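PDB 6S3Y: PlyP35 from Listeria phage P35, which is a phage endolysin whose C-terminal domain, built of two SH3-like repeats, probably binds the Listeria cell wall. Local coordinates for residues V13-D18 / R133-I138; P20-S25 / H85-D90. One frame throughout, in Å; residues are numbered along the deposited sequence.

Contact 1: residues V13-D18 / R133-I138; sequences VGYFQD and RYMFDI
Tyr15, near the end of strand 6-17, packs against Tyr134 and Met135 of the 3-10 turn 133-135, so that the two SH3-like cell wall binding repeats meet in a buried aromatic interface. The ring pair is an offset edge-to-face contact: the edge of Tyr134 points toward the face of Tyr15, with centroids 5.5 Å apart and planes at 70°. The nearest ring atoms are Tyr15 CD1 and Tyr134 CD1, 3.7 Å apart. Tyr134 carries CG between its backbone N and carbonyl carbon (chi1 70°), which swings the ring off the turn toward strand 6-17.

Polar groups frame this pair. The Gln17 amide lies almost parallel to the Tyr134 ring, its NE2 3.8 Å from Tyr134 CZ, and it is held by hydrogen bonds to other partners, OE1 with Ser27 and NE2 with Ser25. Tyr134 OH bonds to the carbonyl of Phe22, and Tyr134 O to Lys11 NZ, so both ends of this tyrosine are held. Its carbonyl O also lies 3.5 Å from Tyr15 CE1.

Apolar packing completes the contact on the same face of Tyr15. Met135, modelled as selenomethionine, makes a CH-pi contact through CG, 4.2 Å from the Tyr15 centroid and 25° off the ring normal; CG sits toward the hydroxyl end, 3.9 Å from Tyr15 CZ. The selenium stands higher above that face, in a longer Met-aromatic contact, and the chain bends back at its end to bring Met135 CE within 4.1 Å of Tyr15 CD2.

Contact 2: residues P20-S25 / H85-D90; sequences PQFLNS and HAFCWD
Phe22 reaches from the loop 20-25 onto strand 78-89, where it joins Phe87 and Trp89 in a buried aromatic cluster between the two repeats. Its CB already touches the indole, 3.7 Å from Trp89 CH2. CG follows, 3.7 Å from Trp89 CZ2, and CD2 makes the tightest approach, 3.5 Å from that same Trp89 CZ2. The Phe22 ring and the six-membered ring of Trp89 are oblique to each other, with planes at 49°. Farther out the partner changes: CE2 lies 3.9 Å from Phe87 CD2, and CZ, at the tip, 3.9 Å from Phe87 CE2. Here the edge of Phe87 is turned to the face of Phe22 in an offset edge-to-face pair, planes at 79°. At the base of Phe22, Ser25 OG donates a hydrogen bond to Gln21 O (2.8 Å), closing the loop behind the phenylalanine. The cluster extends outward from all three rings: Phe22 also meets the ring of Trp46 on strand 46-53, Phe87 pairs edge-to-face with Tyr63 of strand 56-63 and Phe99 of strand 99-103, and Trp89 packs on Pro132 of strand 128-132.

How the contacts relate
From the N terminus the chain runs along strand 6-17, which pairs antiparallel with 107-110 and 136-137 as well as with 27-32 and so crosses between the halves of the fold. Its end supplies the first side of contact 1; the loop 20-25, the first side of contact 2, follows. Contact 2 closes when strand 78-89 arrives; contact 1 closes only near the C terminus, at 133-138, so contact 2 is nested inside the larger loop. Through Tyr15 and the loop 20-25 both join the first SH3-like repeat to the second, their centres about 9 Å apart. They also touch directly, Tyr15 CE2 packing 3.4 Å from His85 O, making one continuous interface.

Contact 1: residues V13-D18 / R133-I138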
loop_
_atom_site.group_PDB
_atom_site.type_symbol
_atom_site.label_atom_id
_atom_site.label_comp_id
_atom_site.label_asym_id
_atom_site.label_seq_id
_atom_site.Cartn_x
_atom_site.Cartn_y
_atom_site.Cartn_z
ATOM N N VAL A 13 3.896 6.655 -2.222
ATOM C CA VAL A 13 4.625 5.364 -2.470
ATOM C C VAL A 13 3.653 4.237 -2.849
ATOM O O VAL A 13 2.420 4.327 -2.531
ATOM C CB VAL A 13 5.462 4.955 -1.248
ATOM C CG1 VAL A 13 6.418 6.074 -0.829
ATOM C CG2 VAL A 13 4.577 4.522 -0.073
ATOM N N GLY A 14 4.194 3.224 -3.523
ATOM C CA GLY A 14 3.625 1.859 -3.609
ATOM C C GLY A 14 4.281 0.956 -2.589
ATOM O O GLY A 14 5.452 1.186 -2.217
ATOM N N TYR A 15 3.572 -0.085 -2.157
ATOM C CA TYR A 15 3.968 -0.907 -0.993
ATOM C C TYR A 15 4.487 -2.257 -1.499
ATOM O O TYR A 15 3.692 -3.060 -1.989
ATOM C CB TYR A 15 2.781 -0.993 -0.027
ATOM C CG TYR A 15 2.371 0.371 0.441
ATOM C CD1 TYR A 15 3.025 0.993 1.491
ATOM C CD2 TYR A 15 1.391 1.074 -0.238
ATOM C CE1 TYR A 15 2.683 2.276 1.872
ATOM C CE2 TYR A 15 1.040 2.364 0.143
ATOM C CZ TYR A 15 1.692 2.963 1.202
ATOM O OH TYR A 15 1.378 4.242 1.570
ATOM N N PHE A 16 5.797 -2.453 -1.417
ATOM C CA PHE A 16 6.473 -3.731 -1.762
ATOM C C PHE A 16 6.674 -4.490 -0.454
ATOM O O PHE A 16 7.638 -4.196 0.283
ATOM C CB PHE A 16 7.757 -3.428 -2.529
ATOM C CG PHE A 16 8.484 -4.590 -3.148
ATOM C CD1 PHE A 16 7.890 -5.365 -4.137
ATOM C CD2 PHE A 16 9.788 -4.865 -2.784
ATOM C CE1 PHE A 16 8.600 -6.382 -4.753
ATOM C CE2 PHE A 16 10.498 -5.892 -3.395
ATOM C CZ PHE A 16 9.897 -6.637 -4.377
ATOM N N GLN A 17 5.719 -5.354 -0.120
ATOM C CA GLN A 17 5.610 -5.986 1.227
ATOM C C GLN A 17 6.333 -7.330 1.230
ATOM O O GLN A 17 6.534 -7.900 0.138
ATOM C CB GLN A 17 4.122 -6.149 1.603
ATOM C CG GLN A 17 3.324 -4.848 1.657
ATOM C CD GLN A 17 3.876 -3.857 2.665
ATOM O OE1 GLN A 17 4.575 -2.896 2.309
ATOM N NE2 GLN A 17 3.584 -4.103 3.934
ATOM N N ASP A 18 6.689 -7.846 2.409
ATOM C CA ASP A 18 7.406 -9.143 2.531
ATOM C C ASP A 18 6.437 -10.304 2.279
ATOM O O ASP A 18 6.922 -11.440 2.156
ATOM C CB ASP A 18 8.146 -9.255 3.866
ATOM C CG ASP A 18 7.273 -9.219 5.109
ATOM O OD1 ASP A 18 6.084 -8.894 5.008
ATOM O OD2 ASP A 18 7.810 -9.503 6.190
ATOM N N ARG A 133 -1.075 2.162 9.884
ATOM C CA ARG A 133 -0.122 3.264 10.144
ATOM C C ARG A 133 0.824 3.475 8.965
ATOM O O ARG A 133 1.140 4.653 8.657
ATOM C CB ARG A 133 0.687 2.972 11.423
ATOM C CG ARG A 133 1.600 4.103 11.852
ATOM C CD ARG A 133 0.869 5.413 12.097
ATOM N NE ARG A 133 1.786 6.511 12.375
ATOM C CZ ARG A 133 2.447 7.183 11.442
ATOM N NH1 ARG A 133 2.263 6.938 10.154
ATOM N NH2 ARG A 133 3.297 8.113 11.824
ATOM N N TYR A 134 1.253 2.402 8.305
ATOM C CA TYR A 134 2.366 2.451 7.318
ATOM C C TYR A 134 1.932 3.121 6.018
ATOM O O TYR A 134 2.782 3.381 5.183
ATOM C CB TYR A 134 2.991 1.056 7.088
ATOM C CG TYR A 134 2.145 0.051 6.358
ATOM C CD1 TYR A 134 2.109 0.015 4.978
ATOM C CD2 TYR A 134 1.451 -0.944 7.038
ATOM C CE1 TYR A 134 1.357 -0.925 4.290
ATOM C CE2 TYR A 134 0.708 -1.897 6.360
ATOM C CZ TYR A 134 0.639 -1.876 4.988
ATOM O OH TYR A 134 -0.078 -2.831 4.320
HETATM N N MSE A 135 0.645 3.436 5.846
HETATM C CA MSE A 135 0.201 4.002 4.574
HETATM C C MSE A 135 0.086 5.529 4.611
HETATM O O MSE A 135 -0.279 6.122 3.588
HETATM C CB MSE A 135 -1.127 3.390 4.129
HETATM C CG MSE A 135 -0.997 1.932 3.765
HETATM SE SE MSE A 135 -2.628 1.194 3.029
HETATM C CE MSE A 135 -1.924 -0.124 1.854
ATOM N N PHE A 136 0.417 6.159 5.738
ATOM C CA PHE A 136 0.269 7.609 5.810
ATOM C C PHE A 136 1.372 8.241 6.682
ATOM O O PHE A 136 2.030 7.555 7.496
ATOM C CB PHE A 136 -1.119 7.994 6.354
ATOM C CG PHE A 136 -1.422 7.562 7.769
ATOM C CD1 PHE A 136 -1.002 8.316 8.852
ATOM C CD2 PHE A 136 -2.171 6.420 8.017
ATOM C CE1 PHE A 136 -1.315 7.923 10.152
ATOM C CE2 PHE A 136 -2.478 6.034 9.318
ATOM C CZ PHE A 136 -2.051 6.769 10.391
ATOM N N ASP A 137 1.526 9.557 6.524
ATOM C CA ASP A 137 2.375 10.411 7.394
ATOM C C ASP A 137 1.486 11.350 8.227
ATOM O O ASP A 137 0.375 11.685 7.800
ATOM C CB ASP A 137 3.386 11.183 6.553
ATOM C CG ASP A 137 4.509 10.317 5.992
ATOM O OD1 ASP A 137 4.981 9.377 6.719
ATOM O OD2 ASP A 137 4.895 10.579 4.848
ATOM N N ILE A 138 1.999 11.760 9.367
ATOM C CA ILE A 138 1.447 12.793 10.261
ATOM C C ILE A 138 2.379 14.007 10.160
ATOM O O ILE A 138 3.565 13.884 10.597
ATOM C CB ILE A 138 1.350 12.257 11.700
ATOM C CG1 ILE A 138 0.510 10.965 11.794
ATOM C CG2 ILE A 138 0.870 13.373 12.631
ATOM C CD1 ILE A 138 0.650 10.279 13.109
#

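Contact 2: residues P20-S25 / H85-D90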
loop_
_atom_site.group_PDB
_atom_site.type_symbol
_atom_site.label_atom_id
_atom_site.label_comp_id
_atom_site.label_asym_id
_atom_site.label_seq_id
_atom_site.Cartn_x
_atom_site.Cartn_y
_atom_site.Cartn_z
ATOM N N PRO A 20 2.305 -11.209 0.205
ATOM C CA PRO A 20 1.244 -10.665 -0.646
ATOM C C PRO A 20 -0.051 -10.391 0.144
ATOM O O PRO A 20 -1.079 -10.916 -0.212
ATOM C CB PRO A 20 1.054 -11.757 -1.694
ATOM C CG PRO A 20 1.348 -13.031 -0.927
ATOM C CD PRO A 20 2.445 -12.667 0.045
ATOM N N GLN A 21 0.043 -9.551 1.171
ATOM C CA GLN A 21 -1.094 -9.183 2.050
ATOM C C GLN A 21 -0.756 -7.818 2.660
ATOM O O GLN A 21 0.439 -7.517 2.824
ATOM C CB GLN A 21 -1.339 -10.276 3.117
ATOM C CG GLN A 21 -0.086 -10.675 3.902
ATOM C CD GLN A 21 -0.109 -11.914 4.785
ATOM O OE1 GLN A 21 -0.063 -13.046 4.314
ATOM N NE2 GLN A 21 -0.068 -11.696 6.098
ATOM N N PHE A 22 -1.777 -7.021 2.983
ATOM C CA PHE A 22 -1.614 -5.700 3.617
ATOM C C PHE A 22 -1.557 -5.812 5.136
ATOM O O PHE A 22 -0.937 -4.936 5.756
ATOM C CB PHE A 22 -2.722 -4.798 3.108
ATOM C CG PHE A 22 -2.549 -4.406 1.670
ATOM C CD1 PHE A 22 -1.508 -3.568 1.281
ATOM C CD2 PHE A 22 -3.408 -4.885 0.711
ATOM C CE1 PHE A 22 -1.374 -3.196 -0.037
ATOM C CE2 PHE A 22 -3.271 -4.512 -0.607
ATOM C CZ PHE A 22 -2.262 -3.654 -0.973
ATOM N N LEU A 23 -2.171 -6.832 5.720
ATOM C CA LEU A 23 -2.190 -7.058 7.197
ATOM C C LEU A 23 -0.995 -7.944 7.574
ATOM O O LEU A 23 -0.762 -8.948 6.858
ATOM C CB LEU A 23 -3.517 -7.738 7.570
ATOM C CG LEU A 23 -3.683 -8.157 9.036
ATOM C CD1 LEU A 23 -3.837 -6.980 9.938
ATOM C CD2 LEU A 23 -4.858 -9.115 9.241
ATOM N N ASN A 24 -0.297 -7.611 8.670
ATOM C CA ASN A 24 0.775 -8.436 9.279
ATOM C C ASN A 24 1.912 -8.616 8.266
ATOM O O ASN A 24 2.448 -9.730 8.178
ATOM C CB ASN A 24 0.272 -9.814 9.769
ATOM C CG ASN A 24 -0.732 -9.691 10.895
ATOM O OD1 ASN A 24 -0.599 -8.817 11.748
ATOM N ND2 ASN A 24 -1.749 -10.535 10.873
ATOM N N SER A 25 2.227 -7.586 7.495
ATOM C CA SER A 25 3.348 -7.579 6.525
ATOM C C SER A 25 4.225 -6.356 6.793
ATOM O O SER A 25 3.733 -5.362 7.293
ATOM C CB SER A 25 2.860 -7.639 5.098
ATOM O OG SER A 25 2.115 -6.472 4.752
ATOM N N HIS A 85 -0.463 4.675 -4.436
ATOM C CA HIS A 85 -1.811 4.895 -3.824
ATOM C C HIS A 85 -1.903 4.009 -2.593
ATOM O O HIS A 85 -1.042 3.115 -2.423
ATOM C CB HIS A 85 -2.959 4.635 -4.811
ATOM C CG HIS A 85 -3.329 3.199 -4.991
ATOM N ND1 HIS A 85 -2.978 2.490 -6.130
ATOM C CD2 HIS A 85 -3.999 2.320 -4.193
ATOM C CE1 HIS A 85 -3.450 1.260 -6.048
ATOM N NE2 HIS A 85 -4.061 1.132 -4.871
ATOM N N ALA A 86 -2.877 4.264 -1.744
ATOM C CA ALA A 86 -3.115 3.448 -0.539
ATOM C C ALA A 86 -4.537 2.897 -0.602
ATOM O O ALA A 86 -5.226 3.045 -1.656
ATOM C CB ALA A 86 -2.846 4.287 0.680
ATOM N N PHE A 87 -4.996 2.299 0.486
ATOM C CA PHE A 87 -6.344 1.720 0.614
ATOM C C PHE A 87 -6.852 2.023 2.016
ATOM O O PHE A 87 -6.010 2.150 2.939
ATOM C CB PHE A 87 -6.329 0.211 0.428
ATOM C CG PHE A 87 -6.262 -0.293 -0.990
ATOM C CD1 PHE A 87 -7.200 0.093 -1.926
ATOM C CD2 PHE A 87 -5.289 -1.209 -1.361
ATOM C CE1 PHE A 87 -7.166 -0.414 -3.210
ATOM C CE2 PHE A 87 -5.263 -1.723 -2.650
ATOM C CZ PHE A 87 -6.191 -1.320 -3.581
ATOM N N CYS A 88 -8.180 2.071 2.183
ATOM C CA CYS A 88 -8.815 1.807 3.501
ATOM C C CYS A 88 -9.886 0.739 3.307
ATOM O O CYS A 88 -10.436 0.587 2.164
ATOM C CB CYS A 88 -9.360 3.075 4.142
ATOM S SG CYS A 88 -10.524 3.966 3.083
ATOM N N TRP A 89 -10.162 -0.011 4.373
ATOM C CA TRP A 89 -11.049 -1.194 4.307
ATOM C C TRP A 89 -12.169 -1.062 5.341
ATOM O O TRP A 89 -11.910 -0.525 6.430
ATOM C CB TRP A 89 -10.226 -2.451 4.588
ATOM C CG TRP A 89 -9.245 -2.844 3.513
ATOM C CD1 TRP A 89 -9.430 -3.754 2.527
ATOM C CD2 TRP A 89 -7.871 -2.413 3.411
ATOM N NE1 TRP A 89 -8.285 -3.913 1.807
ATOM C CE2 TRP A 89 -7.310 -3.106 2.323
ATOM C CE3 TRP A 89 -7.061 -1.519 4.129
ATOM C CZ2 TRP A 89 -5.985 -2.933 1.922
ATOM C CZ3 TRP A 89 -5.749 -1.351 3.739
ATOM C CH2 TRP A 89 -5.219 -2.048 2.659
ATOM N N ASP A 90 -13.323 -1.652 5.052
ATOM C CA ASP A 90 -14.466 -1.579 6.002
ATOM C C ASP A 90 -14.306 -2.635 7.081
ATOM O O ASP A 90 -15.173 -2.714 7.922
ATOM C CB ASP A 90 -15.794 -1.684 5.293
ATOM C CG ASP A 90 -16.178 -3.044 4.781
ATOM O OD1 ASP A 90 -15.294 -3.910 4.626
ATOM O OD2 ASP A 90 -17.366 -3.186 4.491
#